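Local coordinates for protein xylanase Y (Bacillus halodurans, PDB 1WU4) that hydrolyses xylooligosaccharides of three or more units, releasing xylose from the reducing end with inversion of anomeric configuration, at residues G75-V80 against G374-W379; Y58-D61 against D66-T69. The protein carries 1 engineered substitution. All blocks are in the same frame, centred on the assembly; numbering follows the deposited sequence.

Helix 69-81 joins the two contacts. In contact 2 the segment 66-69 leads into the start of this helix, with R68 as its N-cap residue, and contact 1 lies on its closing turns, where 75-80 meets the chain after helix 358-372. Their centres are 18 Å apart, yet they touch where L59 CD1 packs on G75 CA at 3.8 Å. The probable proton donor E70 lies on the same helix, its side chain about 5 Å from that of R68 and about 10 Å from that of M77. The likely proton acceptor D263 is about 8 Å from R68, side chain to side chain. Contact 2 is thus the nearer of the two to the probable proton donor.

Contact 1 (G75-V80 against G374-W379); sequences GMMMAV and GNFKIW
M77 and F376 reach each other because both side chains leave with CG anti to the backbone N (chi1 -178° and -163°), which sets the phenyl ring against helix 69-81, while the methionine chain bends at chi2 and again at chi3. The two side chains cross at about a right angle. M77 CG meets the far end of the ring, 4.1 Å from F376 CZ, and the sulfur adds a Met-aromatic contact, with M77 SD 5.3 Å from the centroid of the F376 ring. SD approaches obliquely, 68° off the ring normal, and its nearest ring atom is F376 CE2 at 4.1 Å. F139 of helix 127-144 also packs on M77, and F367 meets the ring of F376.

The enzyme has the (alpha/alpha)6 barrel fold of glycoside hydrolase family 8, and here the chain after helix 358-372 passes the C-terminal turns of helix 69-81. Helix 358-372 finishes in a Schellman motif at G374, which has positive phi, and the chain beyond it is irregular.

At W379 the two segments only approach each other, with no hydrogen bond between them, and the polar links run through neighbouring residues. V80 O stands 4.3 Å above the plane of the indole, displaced toward its rim. On the other side of the plane K377 CB lies 3.8 Å from it; the indole thus lies between K377 of its own chain and the last turn of the helix. NE1 itself donates to Q81 OE1, while Q81 NE2 bonds to K377 O; this one glutamine amide ties the last residue of helix 69-81 to the tail at two points. R143 bonds to V80 O and makes a cation-pi contact with W379, and F139 meets the indole edge-to-face.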
ATOM      1  N   GLY A  75       6.006   2.360  -6.580  1.00  8.45           N
ATOM      2  CA  GLY A  75       6.695   2.108  -7.834  1.00  9.65           C
ATOM      3  C   GLY A  75       7.734   1.014  -7.724  1.00  8.63           C
ATOM      4  O   GLY A  75       7.867   0.176  -8.616  1.00  9.92           O
ATOM      5  N   MET A  76       8.487   1.026  -6.631  1.00  8.77           N
ATOM      6  CA  MET A  76       9.494   0.003  -6.410  1.00  7.97           C
ATOM      7  C   MET A  76       8.817  -1.356  -6.230  1.00  9.18           C
ATOM      8  O   MET A  76       9.276  -2.356  -6.773  1.00  9.08           O
ATOM      9  CB  MET A  76      10.349   0.361  -5.192  1.00  8.06           C
ATOM     10  CG  MET A  76      11.379   1.438  -5.504  1.00  9.52           C
ATOM     11  SD  MET A  76      12.116   2.190  -4.047  1.00  9.88           S
ATOM     12  CE  MET A  76      12.921   0.778  -3.299  1.00 12.71           C
ATOM     13  N   MET A  77       7.716  -1.394  -5.485  1.00  9.12           N
ATOM     14  CA  MET A  77       7.011  -2.656  -5.292  1.00  9.20           C
ATOM     15  C   MET A  77       6.484  -3.171  -6.634  1.00  8.71           C
ATOM     16  O   MET A  77       6.588  -4.359  -6.938  1.00  9.41           O
ATOM     17  CB  MET A  77       5.852  -2.487  -4.305  1.00  8.91           C
ATOM     18  CG  MET A  77       5.092  -3.783  -4.017  1.00  9.71           C
ATOM     19  SD  MET A  77       6.137  -5.117  -3.385  1.00  9.04           S
ATOM     20  CE  MET A  77       6.190  -4.701  -1.647  1.00 11.85           C
ATOM     21  N   MET A  78       5.920  -2.275  -7.436  1.00  8.28           N
ATOM     22  CA  MET A  78       5.400  -2.657  -8.744  1.00  9.43           C
ATOM     23  C   MET A  78       6.523  -3.192  -9.628  1.00  9.94           C
ATOM     24  O   MET A  78       6.380  -4.230 -10.279  1.00 10.42           O
ATOM     25  CB  MET A  78       4.747  -1.450  -9.421  1.00 10.40           C
ATOM     26  CG  MET A  78       3.513  -0.934  -8.696  1.00 11.50           C
ATOM     27  SD  MET A  78       3.057   0.737  -9.206  1.00 11.39           S
ATOM     28  CE  MET A  78       1.539   0.982  -8.263  1.00 14.08           C
ATOM     29  N   ALA A  79       7.644  -2.475  -9.650  1.00  9.55           N
ATOM     30  CA  ALA A  79       8.783  -2.874 -10.466  1.00 11.30           C
ATOM     31  C   ALA A  79       9.343  -4.245 -10.099  1.00  9.84           C
ATOM     32  O   ALA A  79       9.641  -5.049 -10.984  1.00 11.28           O
ATOM     33  CB  ALA A  79       9.882  -1.820 -10.384  1.00 10.16           C
ATOM     34  N   VAL A  80       9.491  -4.529  -8.808  1.00 10.03           N
ATOM     35  CA  VAL A  80      10.025  -5.831  -8.433  1.00  9.97           C
ATOM     36  C   VAL A  80       9.016  -6.939  -8.746  1.00  8.94           C
ATOM     37  O   VAL A  80       9.409  -8.037  -9.132  1.00 10.15           O
ATOM     38  CB  VAL A  80      10.468  -5.873  -6.940  1.00 10.37           C
ATOM     39  CG1 VAL A  80       9.274  -5.738  -6.012  1.00 10.57           C
ATOM     40  CG2 VAL A  80      11.240  -7.156  -6.674  1.00 12.29           C
ATOM     41  N   GLY A 374      -3.193 -13.026  -9.586  1.00  9.80           N
ATOM     42  CA  GLY A 374      -2.236 -13.934  -8.975  1.00 10.28           C
ATOM     43  C   GLY A 374      -0.790 -13.541  -9.216  1.00 11.05           C
ATOM     44  O   GLY A 374       0.106 -14.388  -9.179  1.00 11.52           O
ATOM     45  N   ASN A 375      -0.557 -12.252  -9.448  1.00 10.27           N
ATOM     46  CA  ASN A 375       0.787 -11.758  -9.714  1.00 11.58           C
ATOM     47  C   ASN A 375       1.381 -10.814  -8.670  1.00 10.96           C
ATOM     48  O   ASN A 375       2.398 -10.175  -8.927  1.00 12.16           O
ATOM     49  CB  ASN A 375       0.829 -11.096 -11.092  1.00 10.82           C
ATOM     50  CG  ASN A 375       0.746 -12.104 -12.221  1.00 11.55           C
ATOM     51  OD1 ASN A 375       1.624 -12.950 -12.374  1.00 13.82           O
ATOM     52  ND2 ASN A 375      -0.317 -12.025 -13.011  1.00 14.34           N
ATOM     53  N   PHE A 376       0.745 -10.701  -7.508  1.00  9.99           N
ATOM     54  CA  PHE A 376       1.282  -9.862  -6.433  1.00  8.90           C
ATOM     55  C   PHE A 376       1.795 -10.929  -5.472  1.00  9.85           C
ATOM     56  O   PHE A 376       1.070 -11.412  -4.596  1.00 10.20           O
ATOM     57  CB  PHE A 376       0.169  -9.012  -5.809  1.00  9.21           C
ATOM     58  CG  PHE A 376       0.666  -7.835  -4.999  1.00  8.88           C
ATOM     59  CD1 PHE A 376      -0.136  -6.709  -4.836  1.00 10.00           C
ATOM     60  CD2 PHE A 376       1.916  -7.858  -4.382  1.00 10.06           C
ATOM     61  CE1 PHE A 376       0.294  -5.623  -4.073  1.00 10.74           C
ATOM     62  CE2 PHE A 376       2.356  -6.774  -3.613  1.00  9.70           C
ATOM     63  CZ  PHE A 376       1.541  -5.654  -3.462  1.00 11.09           C
ATOM     64  N   LYS A 377       3.054 -11.309  -5.664  1.00  9.43           N
ATOM     65  CA  LYS A 377       3.654 -12.386  -4.896  1.00  9.55           C
ATOM     66  C   LYS A 377       4.680 -12.030  -3.838  1.00 10.36           C
ATOM     67  O   LYS A 377       5.168 -10.905  -3.754  1.00 10.38           O
ATOM     68  CB  LYS A 377       4.306 -13.383  -5.860  1.00 13.08           C
ATOM     69  CG  LYS A 377       3.409 -13.865  -6.990  1.00 11.73           C
ATOM     70  CD  LYS A 377       4.157 -14.835  -7.896  1.00 13.17           C
ATOM     71  CE  LYS A 377       3.287 -15.316  -9.047  1.00 14.76           C
ATOM     72  NZ  LYS A 377       4.035 -16.235  -9.954  1.00 20.93           N
ATOM     73  N   ILE A 378       4.996 -13.035  -3.031  1.00 10.09           N
ATOM     74  CA  ILE A 378       6.008 -12.919  -1.998  1.00  9.81           C
ATOM     75  C   ILE A 378       7.249 -13.501  -2.664  1.00 10.84           C
ATOM     76  O   ILE A 378       7.202 -14.596  -3.233  1.00 13.20           O
ATOM     77  CB  ILE A 378       5.662 -13.779  -0.762  1.00  9.37           C
ATOM     78  CG1 ILE A 378       4.361 -13.282  -0.129  1.00 11.28           C
ATOM     79  CG2 ILE A 378       6.797 -13.719   0.246  1.00 10.90           C
ATOM     80  CD1 ILE A 378       3.844 -14.168   0.993  1.00 11.31           C
ATOM     81  N   TRP A 379       8.347 -12.757  -2.633  1.00 10.87           N
ATOM     82  CA  TRP A 379       9.583 -13.231  -3.227  1.00 10.46           C
ATOM     83  C   TRP A 379      10.519 -13.633  -2.101  1.00 11.40           C
ATOM     84  O   TRP A 379      11.000 -12.789  -1.343  1.00 12.02           O
ATOM     85  CB  TRP A 379      10.175 -12.141  -4.125  1.00  9.88           C
ATOM     86  CG  TRP A 379       9.242 -11.838  -5.263  1.00  9.76           C
ATOM     87  CD1 TRP A 379       8.273 -10.872  -5.303  1.00 10.26           C
ATOM     88  CD2 TRP A 379       9.088 -12.608  -6.464  1.00 10.54           C
ATOM     89  NE1 TRP A 379       7.522 -10.999  -6.450  1.00 11.15           N
ATOM     90  CE2 TRP A 379       8.000 -12.057  -7.178  1.00 10.79           C
ATOM     91  CE3 TRP A 379       9.762 -13.714  -7.002  1.00 11.52           C
ATOM     92  CZ2 TRP A 379       7.568 -12.580  -8.406  1.00 12.19           C
ATOM     93  CZ3 TRP A 379       9.332 -14.233  -8.222  1.00 12.87           C
ATOM     94  CH2 TRP A 379       8.244 -13.663  -8.907  1.00 13.18           C
TER

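Contact 2 (Y58-D61 against D66-T69); sequences YLLD and DVRT
R68 NE is the centre of a salt-bridge network with D66 and D61. It donates a hydrogen bond to D66 OD2, 2.9 Å away, which offers its syn lone pair nearly in the guanidinium plane and also bonds to S113. D61 OD2 adds only charge, from over one face of the guanidinium and 3.4 Å from R68 NE, with no N-H aimed at it; N64 ND2 supplies its hydrogen bond. CG anti to the backbone N (chi1 178°) takes D61 OD2 over the guanidinium. The D61 side chain runs alongside that of D66, with D61 CB 3.2 Å from D66 OD1.

The backbones form a single antiparallel hydrogen-bonded bridge, D61 N to D66 O at 2.8 Å, closing a short turn. Beyond it a water links L59 O to R68 N, and V67 CG2 makes an off-centre CH-pi contact with Y58, 4.3 Å from the ring centroid.

A leucine in place of R68 would probably leave both buried carboxylates without their shared cation. D61 OD2 and D66 OD1 are only 4.0 Å apart, so the guanidinium probably offsets their mutual repulsion right at the start of the helix bearing E70, the likely proton donor.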
ATOM      1  N   TYR A  58      11.151   8.458 -11.410  1.00 12.80           N
ATOM      2  CA  TYR A  58      10.230   8.701 -10.311  1.00 12.86           C
ATOM      3  C   TYR A  58       8.776   8.575 -10.721  1.00 12.49           C
ATOM      4  O   TYR A  58       8.447   8.596 -11.908  1.00 14.28           O
ATOM      5  CB  TYR A  58      10.471  10.102  -9.724  1.00 12.97           C
ATOM      6  CG  TYR A  58      10.285  11.247 -10.707  1.00 13.11           C
ATOM      7  CD1 TYR A  58       9.014  11.636 -11.132  1.00 16.14           C
ATOM      8  CD2 TYR A  58      11.385  11.944 -11.209  1.00 17.09           C
ATOM      9  CE1 TYR A  58       8.842  12.693 -12.030  1.00 15.04           C
ATOM     10  CE2 TYR A  58      11.224  13.000 -12.109  1.00 18.36           C
ATOM     11  CZ  TYR A  58       9.952  13.368 -12.513  1.00 15.57           C
ATOM     12  OH  TYR A  58       9.787  14.412 -13.397  1.00 19.61           O
ATOM     13  N   LEU A  59       7.909   8.403  -9.730  1.00 12.63           N
ATOM     14  CA  LEU A  59       6.480   8.351  -9.986  1.00 11.60           C
ATOM     15  C   LEU A  59       5.992   9.724  -9.581  1.00 13.48           C
ATOM     16  O   LEU A  59       6.296  10.210  -8.490  1.00 13.56           O
ATOM     17  CB  LEU A  59       5.780   7.273  -9.154  1.00 12.47           C
ATOM     18  CG  LEU A  59       5.649   5.926  -9.868  1.00 14.88           C
ATOM     19  CD1 LEU A  59       7.005   5.248  -9.913  1.00 17.16           C
ATOM     20  CD2 LEU A  59       4.635   5.046  -9.149  1.00 13.22           C
ATOM     21  N   LEU A  60       5.249  10.362 -10.473  1.00 12.46           N
ATOM     22  CA  LEU A  60       4.753  11.698 -10.213  1.00 13.55           C
ATOM     23  C   LEU A  60       3.309  11.722  -9.755  1.00 15.78           C
ATOM     24  O   LEU A  60       2.445  11.100 -10.376  1.00 15.95           O
ATOM     25  CB  LEU A  60       4.885  12.545 -11.482  1.00 13.01           C
ATOM     26  CG  LEU A  60       4.401  13.993 -11.421  1.00 15.91           C
ATOM     27  CD1 LEU A  60       5.358  14.820 -10.573  1.00 16.71           C
ATOM     28  CD2 LEU A  60       4.318  14.562 -12.832  1.00 18.47           C
ATOM     29  N   ASP A  61       3.050  12.415  -8.649  1.00 16.10           N
ATOM     30  CA  ASP A  61       1.680  12.561  -8.192  1.00 17.92           C
ATOM     31  C   ASP A  61       1.228  13.632  -9.169  1.00 15.47           C
ATOM     32  O   ASP A  61       1.394  14.829  -8.924  1.00 18.57           O
ATOM     33  CB  ASP A  61       1.605  13.099  -6.763  1.00 17.44           C
ATOM     34  CG  ASP A  61       0.173  13.291  -6.294  1.00 19.23           C
ATOM     35  OD1 ASP A  61      -0.652  13.768  -7.102  1.00 20.14           O
ATOM     36  OD2 ASP A  61      -0.126  12.975  -5.125  1.00 18.83           O
ATOM     37  N   ASP A  66       4.059  16.704  -7.471  1.00 15.47           N
ATOM     38  CA  ASP A  66       5.180  16.403  -6.598  1.00 13.61           C
ATOM     39  C   ASP A  66       5.468  14.906  -6.610  1.00 14.11           C
ATOM     40  O   ASP A  66       4.733  14.123  -7.220  1.00 15.11           O
ATOM     41  CB  ASP A  66       4.916  16.906  -5.167  1.00 15.70           C
ATOM     42  CG  ASP A  66       3.790  16.162  -4.467  1.00 15.93           C
ATOM     43  OD1 ASP A  66       3.066  15.386  -5.123  1.00 17.70           O
ATOM     44  OD2 ASP A  66       3.624  16.368  -3.243  1.00 20.69           O
ATOM     45  N   VAL A  67       6.561  14.523  -5.963  1.00 12.21           N
ATOM     46  CA  VAL A  67       6.978  13.128  -5.882  1.00 13.58           C
ATOM     47  C   VAL A  67       6.858  12.742  -4.414  1.00 11.02           C
ATOM     48  O   VAL A  67       7.459  13.378  -3.549  1.00 12.75           O
ATOM     49  CB  VAL A  67       8.440  12.966  -6.355  1.00 10.91           C
ATOM     50  CG1 VAL A  67       8.870  11.514  -6.247  1.00 13.03           C
ATOM     51  CG2 VAL A  67       8.579  13.457  -7.793  1.00 14.21           C
ATOM     52  N   ARG A  68       6.078  11.705  -4.132  1.00 10.54           N
ATOM     53  CA  ARG A  68       5.860  11.278  -2.758  1.00 12.01           C
ATOM     54  C   ARG A  68       6.436   9.907  -2.451  1.00  9.23           C
ATOM     55  O   ARG A  68       6.524   9.054  -3.331  1.00  9.79           O
ATOM     56  CB  ARG A  68       4.361  11.304  -2.461  1.00 14.61           C
ATOM     57  CG  ARG A  68       3.761  12.664  -2.766  1.00 17.40           C
ATOM     58  CD  ARG A  68       2.294  12.782  -2.416  1.00 23.08           C
ATOM     59  NE  ARG A  68       1.865  14.168  -2.577  1.00 23.48           N
ATOM     60  CZ  ARG A  68       0.718  14.662  -2.129  1.00 22.37           C
ATOM     61  NH1 ARG A  68      -0.141  13.885  -1.485  1.00 21.26           N
ATOM     62  NH2 ARG A  68       0.439  15.947  -2.311  1.00 25.28           N
ATOM     63  N   THR A  69       6.837   9.698  -1.199  1.00 10.36           N
ATOM     64  CA  THR A  69       7.401   8.407  -0.825  1.00  9.41           C
ATOM     65  C   THR A  69       6.366   7.303  -1.020  1.00 10.22           C
ATOM     66  O   THR A  69       6.718   6.160  -1.287  1.00 10.57           O
ATOM     67  CB  THR A  69       7.937   8.408   0.628  1.00  9.90           C
ATOM     68  OG1 THR A  69       6.941   8.918   1.522  1.00  9.76           O
ATOM     69  CG2 THR A  69       9.188   9.274   0.718  1.00 10.15           C
TER
HETATM   70  O   HOH W   1       4.756  10.076  -6.184  1.00 14.62           O